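Local coordinates for protein SusD homolog (Bacteroides thetaiotaomicron, PDB 4MRU) that probably binds mucin O-glycans at the cell surface as a SusD-like outer-membrane lipoprotein with a TPR-like helical fold, at residues Ile265-Gly270 / Gly391-Ile396; Glu289-Met294 / Ser310-Leu315. One frame throughout, in Å; residues are numbered along the deposited sequence.

Contact 1 of 2, residues Ile265-Gly270 / Gly391-Ile396; sequences ICYMNG and GSPANI. With EDO (1,2-ethanediol), chain I.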
# COMPACT_ATOMS: atom_id res chain seq x y z
N ILE A 265 15.25 -6.83 -2.86
CA ILE A 265 16.70 -7.00 -2.78
C ILE A 265 17.41 -6.96 -4.16
O ILE A 265 18.49 -6.38 -4.27
CB ILE A 265 17.06 -8.30 -2.03
CG1 ILE A 265 16.52 -8.25 -0.62
CG2 ILE A 265 18.56 -8.50 -2.00
CD1 ILE A 265 17.20 -7.26 0.29
N CYS A 266 16.82 -7.57 -5.19
CA CYS A 266 17.39 -7.52 -6.53
C CYS A 266 17.55 -6.09 -7.03
O CYS A 266 18.60 -5.72 -7.56
CB CYS A 266 16.51 -8.26 -7.54
SG CYS A 266 16.64 -10.04 -7.41
N TYR A 267 16.50 -5.29 -6.87
CA TYR A 267 16.58 -3.92 -7.28
C TYR A 267 17.60 -3.14 -6.41
O TYR A 267 18.46 -2.48 -6.95
CB TYR A 267 15.24 -3.21 -7.18
CG TYR A 267 14.27 -3.53 -8.28
CD1 TYR A 267 13.51 -4.71 -8.27
CD2 TYR A 267 14.10 -2.64 -9.36
CE1 TYR A 267 12.60 -4.97 -9.26
CE2 TYR A 267 13.20 -2.93 -10.36
CZ TYR A 267 12.47 -4.08 -10.33
OH TYR A 267 11.57 -4.29 -11.34
N MSE A 268 17.49 -3.22 -5.09
CA MSE A 268 18.28 -2.34 -4.19
C MSE A 268 19.73 -2.78 -4.13
O MSE A 268 20.62 -1.92 -4.00
CB MSE A 268 17.65 -2.25 -2.81
CG MSE A 268 16.42 -1.37 -2.83
SE MSE A 268 15.54 -1.31 -1.07
CE MSE A 268 16.58 0.24 -0.30
N ASN A 269 20.03 -4.07 -4.23
CA ASN A 269 21.44 -4.50 -4.40
C ASN A 269 22.00 -4.10 -5.78
O ASN A 269 23.14 -3.68 -5.88
CB ASN A 269 21.65 -6.00 -4.21
CG ASN A 269 21.67 -6.42 -2.76
OD1 ASN A 269 21.66 -5.60 -1.82
ND2 ASN A 269 21.71 -7.70 -2.56
N GLY A 270 21.20 -4.26 -6.83
CA GLY A 270 21.63 -3.83 -8.18
C GLY A 270 21.99 -2.35 -8.21
O GLY A 270 22.96 -1.94 -8.81
N GLY A 391 16.83 -15.06 -13.20
CA GLY A 391 17.27 -13.84 -13.83
C GLY A 391 16.68 -12.59 -13.22
O GLY A 391 15.76 -12.63 -12.41
N SER A 392 17.23 -11.45 -13.59
CA SER A 392 16.81 -10.19 -13.10
C SER A 392 15.34 -9.92 -13.45
O SER A 392 14.90 -10.21 -14.52
CB SER A 392 17.68 -9.10 -13.75
OG SER A 392 17.20 -7.86 -13.33
N PRO A 393 14.61 -9.22 -12.57
CA PRO A 393 13.22 -8.88 -12.86
C PRO A 393 13.03 -7.74 -13.86
O PRO A 393 11.94 -7.64 -14.45
CB PRO A 393 12.68 -8.44 -11.49
CG PRO A 393 13.88 -7.96 -10.75
CD PRO A 393 15.01 -8.83 -11.21
N ALA A 394 14.05 -6.89 -14.04
CA ALA A 394 13.91 -5.67 -14.87
C ALA A 394 15.25 -5.13 -15.25
O ALA A 394 16.28 -5.47 -14.64
CB ALA A 394 13.11 -4.61 -14.11
N ASN A 395 15.27 -4.23 -16.23
CA ASN A 395 16.52 -3.54 -16.54
C ASN A 395 16.44 -2.03 -16.28
O ASN A 395 17.40 -1.33 -16.50
CB ASN A 395 16.94 -3.84 -17.98
CG ASN A 395 16.07 -3.17 -19.01
OD1 ASN A 395 15.04 -2.55 -18.71
ND2 ASN A 395 16.52 -3.24 -20.24
N ILE A 396 15.33 -1.57 -15.71
CA ILE A 396 15.13 -0.16 -15.40
C ILE A 396 16.22 0.42 -14.49
O ILE A 396 16.55 -0.13 -13.46
CB ILE A 396 13.72 0.11 -14.77
CG1 ILE A 396 13.40 1.63 -14.70
CG2 ILE A 396 13.59 -0.52 -13.39
CD1 ILE A 396 13.27 2.29 -16.05
C1 EDO I . 20.72 -9.56 -5.68
O1 EDO I . 21.99 -9.45 -5.01
C2 EDO I . 19.98 -10.84 -5.26
O2 EDO I . 20.70 -12.08 -5.53
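Tyr267 and Cys266 pack against Pro393, Ala394 and Ile396 in a buried, apolar helix-to-loop contact. It joins the last turns of helix 262-270 to the long loop that leads into helix 408-423. The tyrosine ring carries most of it. With CG anti to its own carbonyl carbon (chi1 -77°), the ring reaches the loop although its CB does not point there. Tyr267 CE1 lies 3.6 Å from Pro393 CG, the ring and the proline running antiparallel alongside one another. Ala394 CB sits 3.2 Å from Tyr267 OH. Near the ring plane, Ile396 CG2 meets the edge at Tyr267 CE2, 3.9 Å away. Beside the ring, Cys266 CB rests 4.0 Å from Pro393 CD. The hydroxyl of Tyr267 is hydrogen-bonded to Lys441 O, and Trp420 meets the ring edge-to-face. A leucine in place of Tyr267 would probably leave Lys441 O without its hydroxyl partner and open a gap beside Ala394. Off the contact, Asn269 ND2 donates a hydrogen bond to O1 of a 1,2-ethanediol, which Thr382 N also binds. Shape and apolar surface thus join the two segments, while the phenol's one polar atom is satisfied by a third part of the chain.

Contact 2 of 2, residues Glu289-Met294 / Ser310-Leu315; sequences EGYYGM and SYSNRL. With EDO (1,2-ethanediol), chain M.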
# COMPACT_ATOMS: atom_id res chain seq x y z
N GLU A 289 27.56 -12.53 3.63
CA GLU A 289 27.71 -11.22 4.32
C GLU A 289 26.98 -10.17 3.49
O GLU A 289 27.45 -9.84 2.41
CB GLU A 289 29.18 -10.86 4.50
N GLY A 290 25.79 -9.72 3.91
CA GLY A 290 25.09 -8.72 3.13
C GLY A 290 23.59 -8.83 3.21
O GLY A 290 23.06 -9.36 4.19
N TYR A 291 22.91 -8.38 2.15
CA TYR A 291 21.47 -8.35 2.09
C TYR A 291 20.99 -9.46 1.15
O TYR A 291 21.46 -9.56 0.03
CB TYR A 291 21.03 -7.01 1.59
CG TYR A 291 21.56 -5.89 2.47
CD1 TYR A 291 20.99 -5.64 3.70
CD2 TYR A 291 22.60 -5.08 2.05
CE1 TYR A 291 21.47 -4.63 4.53
CE2 TYR A 291 23.11 -4.05 2.87
CZ TYR A 291 22.54 -3.84 4.10
OH TYR A 291 22.97 -2.82 4.90
N TYR A 292 20.11 -10.31 1.65
CA TYR A 292 19.62 -11.48 0.93
C TYR A 292 18.11 -11.57 1.03
O TYR A 292 17.52 -11.30 2.10
CB TYR A 292 20.24 -12.74 1.50
CG TYR A 292 21.73 -12.84 1.37
CD1 TYR A 292 22.56 -12.34 2.37
CD2 TYR A 292 22.33 -13.45 0.26
CE1 TYR A 292 23.92 -12.41 2.26
CE2 TYR A 292 23.73 -13.56 0.16
CZ TYR A 292 24.51 -13.05 1.17
OH TYR A 292 25.90 -13.07 1.12
N GLY A 293 17.48 -11.94 -0.08
CA GLY A 293 16.04 -12.02 -0.17
C GLY A 293 15.60 -13.41 -0.52
O GLY A 293 16.35 -14.16 -1.14
N MSE A 294 14.39 -13.75 -0.06
CA MSE A 294 13.79 -15.05 -0.29
C MSE A 294 12.85 -14.98 -1.48
O MSE A 294 12.08 -14.04 -1.63
CB MSE A 294 13.02 -15.45 0.99
CG MSE A 294 12.38 -16.83 0.96
SE MSE A 294 10.76 -16.88 2.13
CE MSE A 294 11.51 -16.01 3.70
N SER A 310 18.79 -17.35 6.87
CA SER A 310 19.54 -17.20 5.61
C SER A 310 19.16 -15.96 4.81
O SER A 310 19.78 -15.66 3.78
CB SER A 310 19.30 -18.41 4.73
OG SER A 310 19.77 -19.56 5.42
N TYR A 311 18.08 -15.29 5.23
CA TYR A 311 17.55 -14.13 4.53
C TYR A 311 17.43 -12.94 5.47
O TYR A 311 17.18 -13.09 6.65
CB TYR A 311 16.19 -14.46 3.90
CG TYR A 311 16.31 -15.64 2.99
CD1 TYR A 311 16.90 -15.52 1.74
CD2 TYR A 311 15.83 -16.88 3.38
CE1 TYR A 311 17.04 -16.62 0.91
CE2 TYR A 311 15.97 -17.98 2.56
CZ TYR A 311 16.59 -17.85 1.33
OH TYR A 311 16.73 -18.95 0.51
N SER A 312 17.61 -11.76 4.91
CA SER A 312 17.47 -10.50 5.64
C SER A 312 16.06 -10.38 6.23
O SER A 312 15.09 -10.81 5.61
CB SER A 312 17.74 -9.32 4.70
OG SER A 312 19.08 -9.28 4.31
N ASN A 313 15.99 -9.72 7.37
CA ASN A 313 14.75 -9.21 7.96
C ASN A 313 14.57 -7.75 7.61
O ASN A 313 15.52 -7.09 7.21
CB ASN A 313 14.81 -9.36 9.48
CG ASN A 313 13.46 -9.21 10.16
OD1 ASN A 313 12.43 -9.03 9.54
ND2 ASN A 313 13.49 -9.28 11.46
N ARG A 314 13.37 -7.22 7.74
CA ARG A 314 13.28 -5.80 7.83
C ARG A 314 13.92 -5.33 9.14
O ARG A 314 13.99 -6.08 10.08
CB ARG A 314 11.82 -5.30 7.69
CG ARG A 314 10.86 -5.69 8.75
CD ARG A 314 9.47 -5.12 8.38
NE ARG A 314 9.36 -3.70 8.72
CZ ARG A 314 8.22 -3.08 9.05
NH1 ARG A 314 7.05 -3.72 9.03
NH2 ARG A 314 8.25 -1.82 9.40
N LEU A 315 14.37 -4.08 9.14
CA LEU A 315 14.98 -3.43 10.31
C LEU A 315 13.90 -2.60 10.98
O LEU A 315 13.45 -1.61 10.43
CB LEU A 315 16.14 -2.55 9.89
CG LEU A 315 16.86 -1.80 11.02
CD1 LEU A 315 17.50 -2.81 11.98
CD2 LEU A 315 17.88 -0.82 10.46
C1 EDO M . 25.20 -7.65 -1.25
O1 EDO M . 24.62 -7.60 0.05
C2 EDO M . 25.94 -8.97 -1.34
O2 EDO M . 24.95 -9.93 -1.02
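Tyr292 and Ser312 join two segments, one continuing from strand 289-290 and the other a loop, whose touching parts run 102° apart. Two hydrogen bonds tie the crossing. Ser312 N donates a hydrogen bond to Tyr292 O at 2.8 Å. In return, Tyr292 N donates to Ser312 OG at 3.0 Å, nearly straight at 165°. The serine hydroxyl stands beside its own backbone N (chi1 -67°), which brings it to the Tyr292 amide. It is also hydrogen-bonded to Thr281 O. One face of the Tyr311 ring lies under CB of Met294, a selenomethionine, 3.8 Å from the Tyr311 centroid in a CH-pi contact. Ser310 CB partly covers the opposite face, toward the rim. Tyr311 CD1 also comes within 3.2 Å of Gly293 O, which is hydrogen-bonded to Tyr381 OH. The hydroxyl of Tyr311 hydrogen-bonds Asp383 OD1. Tyr292 CB rests 3.7 Å from Ser310 O, while its ring turns back along its own segment and its OH accepts a bond from Glu289 N at 3.1 Å. The contact closes a short chain loop that contains helix 304-309. Its chemistry pairs reciprocal hydrogen bonds between Tyr292 and Ser312 with packing on the Tyr311 ring, which probably fixes both the crossing and the ring's tilt.

Contact 2 is nested in the chain loop that contact 1 closes, and their centres lie 15 Å apart. Both are buried locally, though their centres lie about 21 and 22 Å from the chain's centre. They differ in chemistry. Contact 1 sets a helix against a loop by apolar packing alone, whereas contact 2 joins a strand end and a loop through paired hydrogen bonds as well as ring packing. The two share no segment but touch through helix 262-270. Asn269 ND2 lies 3.2 Å from Tyr291 O, a probable hydrogen bond, and Ile265 CG1 packs 3.8 Å from Gly293 CA. The helix thus meets the 391-396 loop through Tyr267 and Cys266, and the 289-294 segment through Ile265 and Asn269.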